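Local coordinates for extracellular solute-binding protein, family 1 (Trichodesmium erythraeum IMS101, PDB 6G7N) that binds ferric iron and, as the extracellular solute-binding component, probably hands it to an ABC transporter for iron uptake, at residues 2-7 and 241-246; 41-46 and 50-55; 65-70 and 88-93; 94-99 and 250-255. One frame throughout, in Å; residues are numbered along the deposited sequence.

In the fold
Strand 2-7 opens the chain, and contact 1 joins it, more than 230 residues on, to the start of helix 245-255. Inside that long loop, contact 2 closes a tight turn between helix 36-46 and strand 54-58, and contact 3 follows in series, linking helix 60-68 to the loop ahead of strand 96-108. Contact 4 opens on that strand and closes on helix 245-255, so its segments alternate with those of contact 1 and the two loops cross. Contacts 1, 2 and 4 all reach the same mixed sheet; Asp53 joins contacts 1 and 2, and the Gln67-Trp95 bond joins 3 and 4.

Contact 1 of 4, residues 2-7 and 241-246; sequences AINLYS and NAPNKE
The N-cap of helix 245-255 is tied to the first strand of the chain through one amide group: Asn244 ND2 donates to Ala2 O over 3.0 Å, with an N-H...O angle of 171°. The bond is nearly straight, and the acceptor lies almost in the plane of the Asn244 amide. At the acceptor the nitrogen approaches from above the carbonyl plane, about 50° out of it. CG stands anti to the backbone N of Asn244 (chi1 -169°), which carries the amide out toward the strand; ND2 faces Ala2 and OD1 accepts from Gly247 N in the first helical turn. One flat group thus caps the helix with its oxygen and holds the strand with its nitrogen. The CG2 methyl of Ile3 lies 3.9 Å from Asn244 ND2, a van der Waals approach to the amide nitrogen, and Pro243 CG approaches Asn4 ND2 at 4.5 Å. The amide of Asn4 has its own partners, Pro51 O and Asn30 ND2. Shortened to an alanine, position 244 is likely to leave Gly247 N without its side-chain cap and Ala2 O without its amide donor. Asp53 reinforces the junction, OD1 accepting from Asn244 N and OD2 from Asn4 N. Strand 2-7 runs between the parallel strands 28-33 and 54-58, and in the capped helix Phe251 packs against Ile3.

Contact 2 of 4, residues 41-46 and 50-55; sequences ERIKSE and SPADVF
The chain folds back on itself within a few residues of the end of helix 36-46, bringing the CA atoms of Glu46 and Ser50 to 4.7 Å from each other before it enters strand 54-58. Ser50 OG donates to Glu46 OE1 at 2.7 Å, meeting the carboxylate oxygen nearly head-on. The same hydroxyl accepts from Ala52 N at 3.2 Å, which makes an ST turn of residues 50-52; donating to one group and accepting from another should restrict the rotation of the serine hydroxyl. With CG beside its backbone N (chi1 -70°), the extended chain of Glu46 brings its carboxylate to Ser50. Its other oxygen, OE2, takes Arg42 NE at 2.9 Å in a salt bridge one helical turn back; the donor lies out of the carboxylate plane, though the carboxylate sits at the guanidinium edge. OE1 also accepts from Tyr6 OH. With a leucine at Glu46, Ser50 OG and Tyr6 OH would probably lose their common acceptor and Arg42 its counter-charge. Beneath this polar layer Ile43 points its far end into the turn: CG1 and CD1 both rest 4.1 Å from Ala52 CB, and CD1 comes within 4.0 Å of Phe55 CD1, meeting the ring at a slant. These groups form the inner face of a beta-alpha-beta crossover in which helix 36-46 connects strand 28-33 to strand 54-58, with strand 2-7 lying between them. Val239 of strand 231-239 backs Ile43, Ala52 and Phe55, while Tyr6 of strand 2-7 also lies against Ile43 and Ala52.

Contact 3 of 4, residues 65-70 and 88-93; sequences RAQEAG and LRSPEK
Gln67 OE1 is gripped by two donors, a water at 2.7 Å and Trp95 NE1, and through that water it reaches Ser90 across the contact. The water lies 2.7 Å from Ser90 OG as well, bridging two oxygens that are themselves 4.3 Å apart. Ser90 OG also accepts from Glu92 N at 3.1 Å, an ST turn laid over the type I turn of residues 90-93. On the helix side, Gln67 stands in the last turn of helix 60-68, which closes with a Schellman motif at Gly70. Its chi1 of 123° lies away from the staggered positions, and the chain, extended beyond CG, carries the amide toward residues 90-92. Because OE1 is taken by donors, the amide is held with NE2 turned the other way, 3.3 Å from Glu92 OE2, the two side chains crossing at about a right angle and their planes 78° apart. The join is small and rests largely on the water bridge between Gln67 OE1 and Ser90 OG. Beside it Glu68 OE2 lies 5.7 Å from Glu92 OE2, and the like charges of these carboxylates would probably disfavour ionisation of both at once.

Contact 4 of 4, residues 94-99 and 250-255; sequences LWFGFS and KFLEYL
Phe98 lies against Leu252 and Leu255, one helical turn apart on helix 245-255, where that helix packs on the sheet of an alpha/beta lobe of the periplasmic binding protein fold. Phe98 and Ser99 both face Ser234 as a classic beta bulge in strand 96-108, and the chain turns a corner there. With CG beside the backbone N (chi1 -62°), the Phe98 ring points to the helix. Leu255 covers one face: its CD1 sits 4.0 Å from the ring centroid and only 7° off the ring normal, a CH-pi contact, while CB of the same leucine approaches Phe98 CD1 at 3.6 Å. Leu252 takes the far end, CD2 touching Phe98 CZ at 3.8 Å, and its backbone O lies 3.5 Å from Phe98 CE1, obliquely to the ring. Both leucines cross the phenylalanine at about a right angle, Leu255 over a ring face and Leu252 at its CZ end. The other branch of Leu252 extends the apolar patch: CD1 comes to 4.2 Å from Phe96 CD1, two residues earlier on the strand. Phe264 of helix 258-266 also packs on Phe98, and Leu17 of helix 15-25 touches Leu255. Next to these apolar groups, one amide nitrogen ties the strand to the helix end: Gln261 NE2 is hydrogen-bonded to both Phe98 O and Leu255 O.

Contact 1 of 4, residues 2-7 and 241-246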
loop_
_atom_site.group_PDB
_atom_site.type_symbol
_atom_site.label_atom_id
_atom_site.label_comp_id
_atom_site.label_asym_id
_atom_site.label_seq_id
_atom_site.Cartn_x
_atom_site.Cartn_y
_atom_site.Cartn_z
ATOM N N ALA A 2 25.695 13.586 -4.457
ATOM C CA ALA A 2 24.525 12.884 -4.949
ATOM C C ALA A 2 24.102 11.801 -3.999
ATOM O O ALA A 2 24.880 11.329 -3.158
ATOM C CB ALA A 2 24.808 12.291 -6.322
ATOM N N ILE A 3 22.866 11.366 -4.179
ATOM C CA ILE A 3 22.395 10.127 -3.589
ATOM C C ILE A 3 21.889 9.190 -4.687
ATOM O O ILE A 3 21.367 9.644 -5.706
ATOM C CB ILE A 3 21.304 10.351 -2.539
ATOM C CG1 ILE A 3 20.088 11.067 -3.140
ATOM C CG2 ILE A 3 21.871 11.135 -1.375
ATOM C CD1 ILE A 3 18.890 11.014 -2.241
ATOM N N ASN A 4 21.999 7.894 -4.434
ATOM C CA ASN A 4 21.490 6.871 -5.332
ATOM C C ASN A 4 20.204 6.295 -4.756
ATOM O O ASN A 4 20.233 5.596 -3.735
ATOM C CB ASN A 4 22.551 5.799 -5.528
ATOM C CG ASN A 4 23.815 6.360 -6.130
ATOM O OD1 ASN A 4 23.759 7.061 -7.131
ATOM N ND2 ASN A 4 24.954 6.075 -5.505
ATOM N N LEU A 5 19.101 6.615 -5.434
ATOM C CA LEU A 5 17.757 6.174 -5.054
ATOM C C LEU A 5 17.377 4.950 -5.868
ATOM O O LEU A 5 17.222 5.051 -7.089
ATOM C CB LEU A 5 16.788 7.309 -5.335
ATOM C CG LEU A 5 15.299 7.002 -5.153
ATOM C CD1 LEU A 5 14.933 6.499 -3.759
ATOM C CD2 LEU A 5 14.423 8.195 -5.545
ATOM N N TYR A 6 17.257 3.803 -5.194
ATOM C CA TYR A 6 16.769 2.549 -5.820
ATOM C C TYR A 6 15.282 2.468 -5.473
ATOM O O TYR A 6 14.912 2.311 -4.317
ATOM C CB TYR A 6 17.490 1.340 -5.246
ATOM C CG TYR A 6 18.873 1.037 -5.787
ATOM C CD1 TYR A 6 19.818 2.033 -6.006
ATOM C CD2 TYR A 6 19.254 -0.282 -5.992
ATOM C CE1 TYR A 6 21.094 1.722 -6.462
ATOM C CE2 TYR A 6 20.525 -0.609 -6.417
ATOM C CZ TYR A 6 21.449 0.387 -6.659
ATOM O OH TYR A 6 22.721 0.040 -7.074
ATOM N N SER A 7 14.412 2.617 -6.469
ATOM C CA SER A 7 12.971 2.708 -6.211
ATOM C C SER A 7 12.150 1.937 -7.225
ATOM O O SER A 7 12.413 1.987 -8.429
ATOM C CB SER A 7 12.512 4.159 -6.230
ATOM O OG SER A 7 11.119 4.238 -5.990
ATOM N N ASN A 241 24.749 -0.030 3.415
ATOM C CA ASN A 241 26.114 0.480 3.168
ATOM C C ASN A 241 26.133 1.799 2.437
ATOM O O ASN A 241 27.103 2.114 1.782
ATOM C CB ASN A 241 27.010 -0.572 2.508
ATOM C CG ASN A 241 27.082 -1.859 3.311
ATOM O OD1 ASN A 241 26.482 -2.886 2.924
ATOM N ND2 ASN A 241 27.776 -1.815 4.447
ATOM N N ALA A 242 25.095 2.611 2.627
ATOM C CA ALA A 242 24.940 3.840 1.894
ATOM C C ALA A 242 26.245 4.628 1.813
ATOM O O ALA A 242 26.823 4.971 2.847
ATOM C CB ALA A 242 23.898 4.701 2.561
ATOM N N PRO A 243 26.695 4.948 0.592
ATOM C CA PRO A 243 27.897 5.783 0.493
ATOM C C PRO A 243 27.717 7.223 0.963
ATOM O O PRO A 243 28.689 7.880 1.332
ATOM C CB PRO A 243 28.270 5.725 -0.986
ATOM C CG PRO A 243 27.122 5.161 -1.700
ATOM C CD PRO A 243 26.256 4.431 -0.717
ATOM N N ASN A 244 26.481 7.717 0.940
ATOM C CA ASN A 244 26.159 9.076 1.407
ATOM C C ASN A 244 25.002 9.001 2.395
ATOM O O ASN A 244 23.864 9.407 2.116
ATOM C CB ASN A 244 25.795 9.972 0.235
ATOM C CG ASN A 244 25.719 11.432 0.621
ATOM O OD1 ASN A 244 25.863 11.795 1.801
ATOM N ND2 ASN A 244 25.507 12.291 -0.378
ATOM N N LYS A 245 25.300 8.509 3.586
ATOM C CA LYS A 245 24.295 8.361 4.632
ATOM C C LYS A 245 23.652 9.700 5.008
ATOM O O LYS A 245 22.433 9.788 5.151
ATOM C CB LYS A 245 24.908 7.686 5.869
ATOM C CG LYS A 245 23.939 7.473 7.011
ATOM C CD LYS A 245 24.641 6.929 8.249
ATOM C CE LYS A 245 23.662 6.769 9.392
ATOM N NZ LYS A 245 24.268 6.079 10.559
ATOM N N GLU A 246 24.468 10.715 5.137
ATOM C CA GLU A 246 23.969 12.041 5.492
ATOM C C GLU A 246 22.927 12.607 4.467
ATOM O O GLU A 246 21.861 13.154 4.798
ATOM C CB GLU A 246 25.131 13.030 5.645
#

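Contact 2 of 4, residues 41-46 and 50-55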
loop_
_atom_site.group_PDB
_atom_site.type_symbol
_atom_site.label_atom_id
_atom_site.label_comp_id
_atom_site.label_asym_id
_atom_site.label_seq_id
_atom_site.Cartn_x
_atom_site.Cartn_y
_atom_site.Cartn_z
ATOM N N GLU A 41 16.827 -7.968 -4.087
ATOM C CA GLU A 41 17.778 -8.966 -4.522
ATOM C C GLU A 41 19.030 -8.302 -5.083
ATOM O O GLU A 41 20.146 -8.722 -4.803
ATOM C CB GLU A 41 17.097 -9.913 -5.539
ATOM N N ARG A 42 18.861 -7.261 -5.884
ATOM C CA ARG A 42 20.015 -6.537 -6.439
ATOM C C ARG A 42 20.900 -5.926 -5.354
ATOM O O ARG A 42 22.107 -6.026 -5.412
ATOM C CB ARG A 42 19.541 -5.467 -7.428
ATOM C CG ARG A 42 20.641 -4.541 -7.922
ATOM C CD ARG A 42 20.125 -3.594 -8.970
ATOM N NE ARG A 42 21.166 -2.697 -9.471
ATOM C CZ ARG A 42 21.057 -1.920 -10.554
ATOM N NH1 ARG A 42 19.957 -1.914 -11.294
ATOM N NH2 ARG A 42 22.064 -1.127 -10.898
ATOM N N ILE A 43 20.289 -5.234 -4.388
ATOM C CA ILE A 43 21.066 -4.630 -3.312
ATOM C C ILE A 43 21.752 -5.721 -2.461
ATOM O O ILE A 43 22.909 -5.559 -2.065
ATOM C CB ILE A 43 20.192 -3.684 -2.447
ATOM C CG1 ILE A 43 19.700 -2.502 -3.299
ATOM C CG2 ILE A 43 20.968 -3.182 -1.234
ATOM C CD1 ILE A 43 18.571 -1.710 -2.641
ATOM N N LYS A 44 21.027 -6.789 -2.144
ATOM C CA LYS A 44 21.584 -7.858 -1.335
ATOM C C LYS A 44 22.822 -8.444 -2.041
ATOM O O LYS A 44 23.855 -8.629 -1.432
ATOM C CB LYS A 44 20.540 -8.952 -1.052
ATOM C CG LYS A 44 20.934 -9.909 0.051
ATOM C CD LYS A 44 19.910 -11.005 0.283
ATOM C CE LYS A 44 20.081 -11.558 1.691
ATOM N NZ LYS A 44 19.675 -12.980 1.772
ATOM N N SER A 45 22.709 -8.666 -3.337
ATOM C CA SER A 45 23.787 -9.277 -4.111
ATOM C C SER A 45 24.986 -8.328 -4.295
ATOM O O SER A 45 26.143 -8.775 -4.282
ATOM C CB SER A 45 23.244 -9.745 -5.457
ATOM O OG SER A 45 23.145 -8.673 -6.369
ATOM N N GLU A 46 24.714 -7.027 -4.460
ATOM C CA GLU A 46 25.768 -6.004 -4.538
ATOM C C GLU A 46 26.524 -5.897 -3.202
ATOM O O GLU A 46 27.690 -5.507 -3.172
ATOM C CB GLU A 46 25.205 -4.628 -4.990
ATOM C CG GLU A 46 24.733 -4.531 -6.453
ATOM C CD GLU A 46 23.970 -3.244 -6.799
ATOM O OE1 GLU A 46 23.662 -2.450 -5.882
ATOM O OE2 GLU A 46 23.673 -3.018 -8.012
ATOM N N SER A 50 27.474 -2.170 -2.899
ATOM C CA SER A 50 26.316 -1.475 -3.468
ATOM C C SER A 50 26.433 0.056 -3.361
ATOM O O SER A 50 26.724 0.586 -2.277
ATOM C CB SER A 50 25.028 -1.878 -2.774
ATOM O OG SER A 50 23.923 -1.266 -3.432
ATOM N N PRO A 51 26.150 0.776 -4.457
ATOM C CA PRO A 51 26.081 2.241 -4.355
ATOM C C PRO A 51 24.754 2.756 -3.782
ATOM O O PRO A 51 24.631 3.951 -3.571
ATOM C CB PRO A 51 26.231 2.723 -5.804
ATOM C CG PRO A 51 25.836 1.553 -6.640
ATOM C CD PRO A 51 26.033 0.296 -5.849
ATOM N N ALA A 52 23.781 1.886 -3.540
ATOM C CA ALA A 52 22.463 2.358 -3.125
ATOM C C ALA A 52 22.526 3.129 -1.807
ATOM O O ALA A 52 23.136 2.696 -0.827
ATOM C CB ALA A 52 21.489 1.190 -3.011
ATOM N N ASP A 53 21.845 4.276 -1.785
ATOM C CA ASP A 53 21.711 5.106 -0.577
ATOM C C ASP A 53 20.331 4.992 0.060
ATOM O O ASP A 53 20.201 4.923 1.281
ATOM C CB ASP A 53 21.956 6.580 -0.901
ATOM C CG ASP A 53 23.415 6.890 -1.167
ATOM O OD1 ASP A 53 24.239 6.638 -0.246
ATOM O OD2 ASP A 53 23.727 7.425 -2.261
ATOM N N VAL A 54 19.297 5.067 -0.774
ATOM C CA VAL A 54 17.888 4.997 -0.329
ATOM C C VAL A 54 17.197 3.920 -1.139
ATOM O O VAL A 54 17.397 3.830 -2.362
ATOM C CB VAL A 54 17.177 6.346 -0.539
ATOM C CG1 VAL A 54 15.699 6.253 -0.186
ATOM C CG2 VAL A 54 17.849 7.437 0.266
ATOM N N PHE A 55 16.383 3.113 -0.467
ATOM C CA PHE A 55 15.528 2.092 -1.114
ATOM C C PHE A 55 14.078 2.517 -0.849
ATOM O O PHE A 55 13.705 2.758 0.293
ATOM C CB PHE A 55 15.806 0.696 -0.530
ATOM C CG PHE A 55 14.802 -0.338 -0.951
ATOM C CD1 PHE A 55 14.696 -0.723 -2.281
ATOM C CD2 PHE A 55 13.898 -0.886 -0.034
ATOM C CE1 PHE A 55 13.754 -1.634 -2.685
ATOM C CE2 PHE A 55 12.980 -1.835 -0.447
ATOM C CZ PHE A 55 12.910 -2.204 -1.769
#

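Contact 3 of 4, residues 65-70 and 88-93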
loop_
_atom_site.group_PDB
_atom_site.type_symbol
_atom_site.label_atom_id
_atom_site.label_comp_id
_atom_site.label_asym_id
_atom_site.label_seq_id
_atom_site.Cartn_x
_atom_site.Cartn_y
_atom_site.Cartn_z
ATOM N N ARG A 65 10.441 -7.449 4.111
ATOM C CA ARG A 65 11.381 -8.366 3.388
ATOM C C ARG A 65 12.761 -7.721 3.175
ATOM O O ARG A 65 13.794 -8.379 3.333
ATOM C CB ARG A 65 10.771 -8.757 2.047
ATOM C CG ARG A 65 9.591 -9.721 2.146
ATOM C CD ARG A 65 8.876 -10.007 0.825
ATOM N NE ARG A 65 7.741 -10.940 0.973
ATOM C CZ ARG A 65 6.836 -11.205 0.025
ATOM N NH1 ARG A 65 6.886 -10.594 -1.164
ATOM N NH2 ARG A 65 5.867 -12.096 0.257
ATOM N N ALA A 66 12.793 -6.424 2.886
ATOM C CA ALA A 66 14.071 -5.699 2.766
ATOM C C ALA A 66 14.821 -5.717 4.085
ATOM O O ALA A 66 16.029 -5.963 4.137
ATOM C CB ALA A 66 13.836 -4.281 2.259
ATOM N N GLN A 67 14.088 -5.450 5.165
ATOM C CA GLN A 67 14.700 -5.468 6.488
ATOM C C GLN A 67 15.301 -6.845 6.815
ATOM O O GLN A 67 16.424 -6.945 7.314
ATOM C CB GLN A 67 13.699 -4.972 7.535
ATOM C CG GLN A 67 13.389 -5.878 8.649
ATOM C CD GLN A 67 12.345 -5.346 9.585
ATOM O OE1 GLN A 67 11.551 -4.478 9.287
ATOM N NE2 GLN A 67 12.323 -5.914 10.741
ATOM N N GLU A 68 14.538 -7.882 6.521
ATOM C CA GLU A 68 15.031 -9.258 6.781
ATOM C C GLU A 68 16.229 -9.673 5.897
ATOM O O GLU A 68 17.061 -10.487 6.310
ATOM C CB GLU A 68 13.901 -10.267 6.656
ATOM C CG GLU A 68 12.807 -10.085 7.704
ATOM C CD GLU A 68 13.267 -10.228 9.147
ATOM O OE1 GLU A 68 13.558 -11.368 9.557
ATOM O OE2 GLU A 68 13.300 -9.206 9.885
ATOM N N ALA A 69 16.304 -9.085 4.704
ATOM C CA ALA A 69 17.448 -9.306 3.833
ATOM C C ALA A 69 18.712 -8.599 4.346
ATOM O O ALA A 69 19.788 -8.817 3.804
ATOM C CB ALA A 69 17.110 -8.861 2.415
ATOM N N GLY A 70 18.586 -7.714 5.344
ATOM C CA GLY A 70 19.721 -7.037 5.942
ATOM C C GLY A 70 20.196 -5.863 5.136
ATOM O O GLY A 70 21.324 -5.427 5.327
ATOM N N LEU A 88 2.880 3.899 10.950
ATOM C CA LEU A 88 3.303 3.879 9.570
ATOM C C LEU A 88 4.829 3.853 9.421
ATOM O O LEU A 88 5.338 4.096 8.320
ATOM C CB LEU A 88 2.705 5.064 8.803
ATOM C CG LEU A 88 1.178 5.171 8.850
ATOM C CD1 LEU A 88 0.707 6.361 8.030
ATOM C CD2 LEU A 88 0.491 3.899 8.364
ATOM N N ARG A 89 5.552 3.537 10.497
ATOM C CA ARG A 89 7.011 3.393 10.409
ATOM C C ARG A 89 7.446 2.170 11.210
ATOM O O ARG A 89 6.798 1.717 12.158
ATOM C CB ARG A 89 7.737 4.675 10.863
ATOM C CG ARG A 89 7.212 5.318 12.134
ATOM C CD ARG A 89 8.037 6.555 12.542
ATOM N NE ARG A 89 7.361 7.404 13.532
ATOM C CZ ARG A 89 7.351 7.185 14.846
ATOM N NH1 ARG A 89 6.718 8.069 15.632
ATOM N NH2 ARG A 89 7.932 6.116 15.383
ATOM N N SER A 90 8.593 1.613 10.801
ATOM C CA SER A 90 9.146 0.433 11.463
ATOM C C SER A 90 9.395 0.726 12.942
ATOM O O SER A 90 10.107 1.696 13.245
ATOM C CB SER A 90 10.516 0.157 10.857
ATOM O OG SER A 90 11.244 -0.822 11.569
ATOM N N PRO A 91 8.987 -0.161 13.855
ATOM C CA PRO A 91 9.369 0.006 15.267
ATOM C C PRO A 91 10.873 0.054 15.497
ATOM O O PRO A 91 11.317 0.654 16.483
ATOM C CB PRO A 91 8.734 -1.212 15.949
ATOM C CG PRO A 91 7.528 -1.475 15.097
ATOM C CD PRO A 91 8.011 -1.258 13.695
ATOM N N GLU A 92 11.637 -0.543 14.588
ATOM C CA GLU A 92 13.111 -0.583 14.683
ATOM C C GLU A 92 13.772 0.515 13.858
ATOM O O GLU A 92 15.008 0.537 13.728
ATOM C CB GLU A 92 13.630 -1.952 14.231
ATOM C CG GLU A 92 13.188 -3.122 15.110
ATOM C CD GLU A 92 13.620 -4.464 14.546
ATOM O OE1 GLU A 92 14.799 -4.839 14.731
ATOM O OE2 GLU A 92 12.791 -5.147 13.897
ATOM N N LYS A 93 12.984 1.405 13.256
ATOM C CA LYS A 93 13.514 2.573 12.548
ATOM C C LYS A 93 14.262 2.220 11.278
ATOM O O LYS A 93 15.092 2.985 10.789
ATOM C CB LYS A 93 14.331 3.497 13.448
ATOM C CG LYS A 93 13.662 3.843 14.770
ATOM C CD LYS A 93 12.370 4.656 14.617
ATOM C CE LYS A 93 11.745 5.037 15.966
ATOM N NZ LYS A 93 11.222 3.856 16.688
HETATM O O HOH W 1 10.102 -3.190 11.224
#

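Contact 4 of 4, residues 94-99 and 250-255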
loop_
_atom_site.group_PDB
_atom_site.type_symbol
_atom_site.label_atom_id
_atom_site.label_comp_id
_atom_site.label_asym_id
_atom_site.label_seq_id
_atom_site.Cartn_x
_atom_site.Cartn_y
_atom_site.Cartn_z
ATOM N N LEU A 94 13.911 1.084 10.693
ATOM C CA LEU A 94 14.546 0.604 9.468
ATOM C C LEU A 94 13.922 1.147 8.186
ATOM O O LEU A 94 14.579 1.188 7.145
ATOM C CB LEU A 94 14.579 -0.920 9.449
ATOM C CG LEU A 94 15.494 -1.539 10.505
ATOM C CD1 LEU A 94 15.173 -3.008 10.656
ATOM C CD2 LEU A 94 16.966 -1.339 10.142
ATOM N N TRP A 95 12.651 1.549 8.257
ATOM C CA TRP A 95 11.939 2.057 7.108
ATOM C C TRP A 95 10.756 2.865 7.620
ATOM O O TRP A 95 10.357 2.761 8.779
ATOM C CB TRP A 95 11.502 0.930 6.134
ATOM C CG TRP A 95 10.853 -0.242 6.783
ATOM C CD1 TRP A 95 11.481 -1.431 7.061
ATOM C CD2 TRP A 95 9.504 -0.376 7.260
ATOM N NE1 TRP A 95 10.611 -2.294 7.690
ATOM C CE2 TRP A 95 9.404 -1.657 7.841
ATOM C CE3 TRP A 95 8.379 0.486 7.294
ATOM C CZ2 TRP A 95 8.242 -2.097 8.447
ATOM C CZ3 TRP A 95 7.241 0.045 7.908
ATOM C CH2 TRP A 95 7.165 -1.227 8.470
ATOM N N PHE A 96 10.200 3.633 6.697
ATOM C CA PHE A 96 9.237 4.694 7.023
ATOM C C PHE A 96 8.246 4.828 5.887
ATOM O O PHE A 96 8.629 4.810 4.722
ATOM C CB PHE A 96 9.990 6.042 7.175
ATOM C CG PHE A 96 11.076 6.013 8.221
ATOM C CD1 PHE A 96 12.355 5.538 7.892
ATOM C CD2 PHE A 96 10.828 6.357 9.545
ATOM C CE1 PHE A 96 13.345 5.434 8.850
ATOM C CE2 PHE A 96 11.830 6.232 10.505
ATOM C CZ PHE A 96 13.067 5.772 10.148
ATOM N N GLY A 97 6.974 5.052 6.231
ATOM C CA GLY A 97 5.986 5.397 5.224
ATOM C C GLY A 97 5.992 6.869 4.849
ATOM O O GLY A 97 6.095 7.714 5.711
ATOM N N PHE A 98 5.815 7.111 3.544
ATOM C CA PHE A 98 5.750 8.466 3.007
ATOM C C PHE A 98 4.448 8.789 2.292
ATOM O O PHE A 98 4.109 9.963 2.173
ATOM C CB PHE A 98 6.949 8.773 2.121
ATOM C CG PHE A 98 8.252 8.706 2.890
ATOM C CD1 PHE A 98 8.637 9.734 3.727
ATOM C CD2 PHE A 98 9.070 7.600 2.820
ATOM C CE1 PHE A 98 9.799 9.648 4.473
ATOM C CE2 PHE A 98 10.222 7.495 3.587
ATOM C CZ PHE A 98 10.593 8.526 4.400
ATOM N N SER A 99 3.690 7.777 1.845
ATOM C CA SER A 99 2.286 7.969 1.447
ATOM C C SER A 99 1.520 6.735 1.904
ATOM O O SER A 99 2.121 5.702 2.204
ATOM C CB SER A 99 2.090 8.300 -0.038
ATOM O OG SER A 99 2.426 7.225 -0.867
ATOM N N LYS A 250 18.864 13.272 4.689
ATOM C CA LYS A 250 18.266 14.538 4.219
ATOM C C LYS A 250 17.120 14.280 3.253
ATOM O O LYS A 250 16.111 15.027 3.267
ATOM C CB LYS A 250 19.312 15.431 3.554
ATOM C CG LYS A 250 20.294 16.094 4.514
ATOM C CD LYS A 250 21.237 17.046 3.776
ATOM C CE LYS A 250 22.200 17.773 4.720
ATOM N NZ LYS A 250 23.039 18.786 4.020
ATOM N N PHE A 251 17.270 13.288 2.388
ATOM C CA PHE A 251 16.206 12.980 1.441
ATOM C C PHE A 251 14.951 12.478 2.148
ATOM O O PHE A 251 13.845 12.985 1.852
ATOM C CB PHE A 251 16.707 11.968 0.410
ATOM C CG PHE A 251 15.707 11.705 -0.685
ATOM C CD1 PHE A 251 15.419 12.675 -1.626
ATOM C CD2 PHE A 251 15.036 10.498 -0.771
ATOM C CE1 PHE A 251 14.492 12.468 -2.636
ATOM C CE2 PHE A 251 14.115 10.265 -1.786
ATOM C CZ PHE A 251 13.847 11.243 -2.717
ATOM N N LEU A 252 15.095 11.534 3.069
ATOM C CA LEU A 252 13.911 11.075 3.804
ATOM C C LEU A 252 13.233 12.211 4.552
ATOM O O LEU A 252 11.997 12.325 4.563
ATOM C CB LEU A 252 14.260 9.941 4.763
ATOM C CG LEU A 252 14.857 8.666 4.150
ATOM C CD1 LEU A 252 14.886 7.597 5.212
ATOM C CD2 LEU A 252 14.078 8.204 2.899
ATOM N N GLU A 253 14.029 13.066 5.186
ATOM C CA GLU A 253 13.446 14.196 5.915
ATOM C C GLU A 253 12.734 15.149 4.960
ATOM O O GLU A 253 11.660 15.666 5.277
ATOM C CB GLU A 253 14.499 14.902 6.731
ATOM C CG GLU A 253 14.969 14.068 7.902
ATOM C CD GLU A 253 16.051 14.702 8.766
ATOM O OE1 GLU A 253 16.779 15.593 8.289
ATOM O OE2 GLU A 253 16.224 14.240 9.923
ATOM N N TYR A 254 13.318 15.405 3.788
ATOM C CA TYR A 254 12.655 16.243 2.803
ATOM C C TYR A 254 11.289 15.684 2.407
ATOM O O TYR A 254 10.326 16.438 2.228
ATOM C CB TYR A 254 13.579 16.411 1.587
ATOM C CG TYR A 254 12.847 16.977 0.409
ATOM C CD1 TYR A 254 12.448 18.306 0.357
ATOM C CD2 TYR A 254 12.443 16.137 -0.638
ATOM C CE1 TYR A 254 11.697 18.778 -0.722
ATOM C CE2 TYR A 254 11.702 16.596 -1.682
ATOM C CZ TYR A 254 11.319 17.901 -1.725
ATOM O OH TYR A 254 10.507 18.328 -2.761
ATOM N N LEU A 255 11.180 14.355 2.305
ATOM C CA LEU A 255 9.924 13.739 1.892
ATOM C C LEU A 255 8.753 13.987 2.825
ATOM O O LEU A 255 7.602 13.847 2.381
ATOM C CB LEU A 255 10.089 12.242 1.665
ATOM C CG LEU A 255 10.931 11.825 0.451
ATOM C CD1 LEU A 255 11.045 10.307 0.448
ATOM C CD2 LEU A 255 10.337 12.310 -0.842
#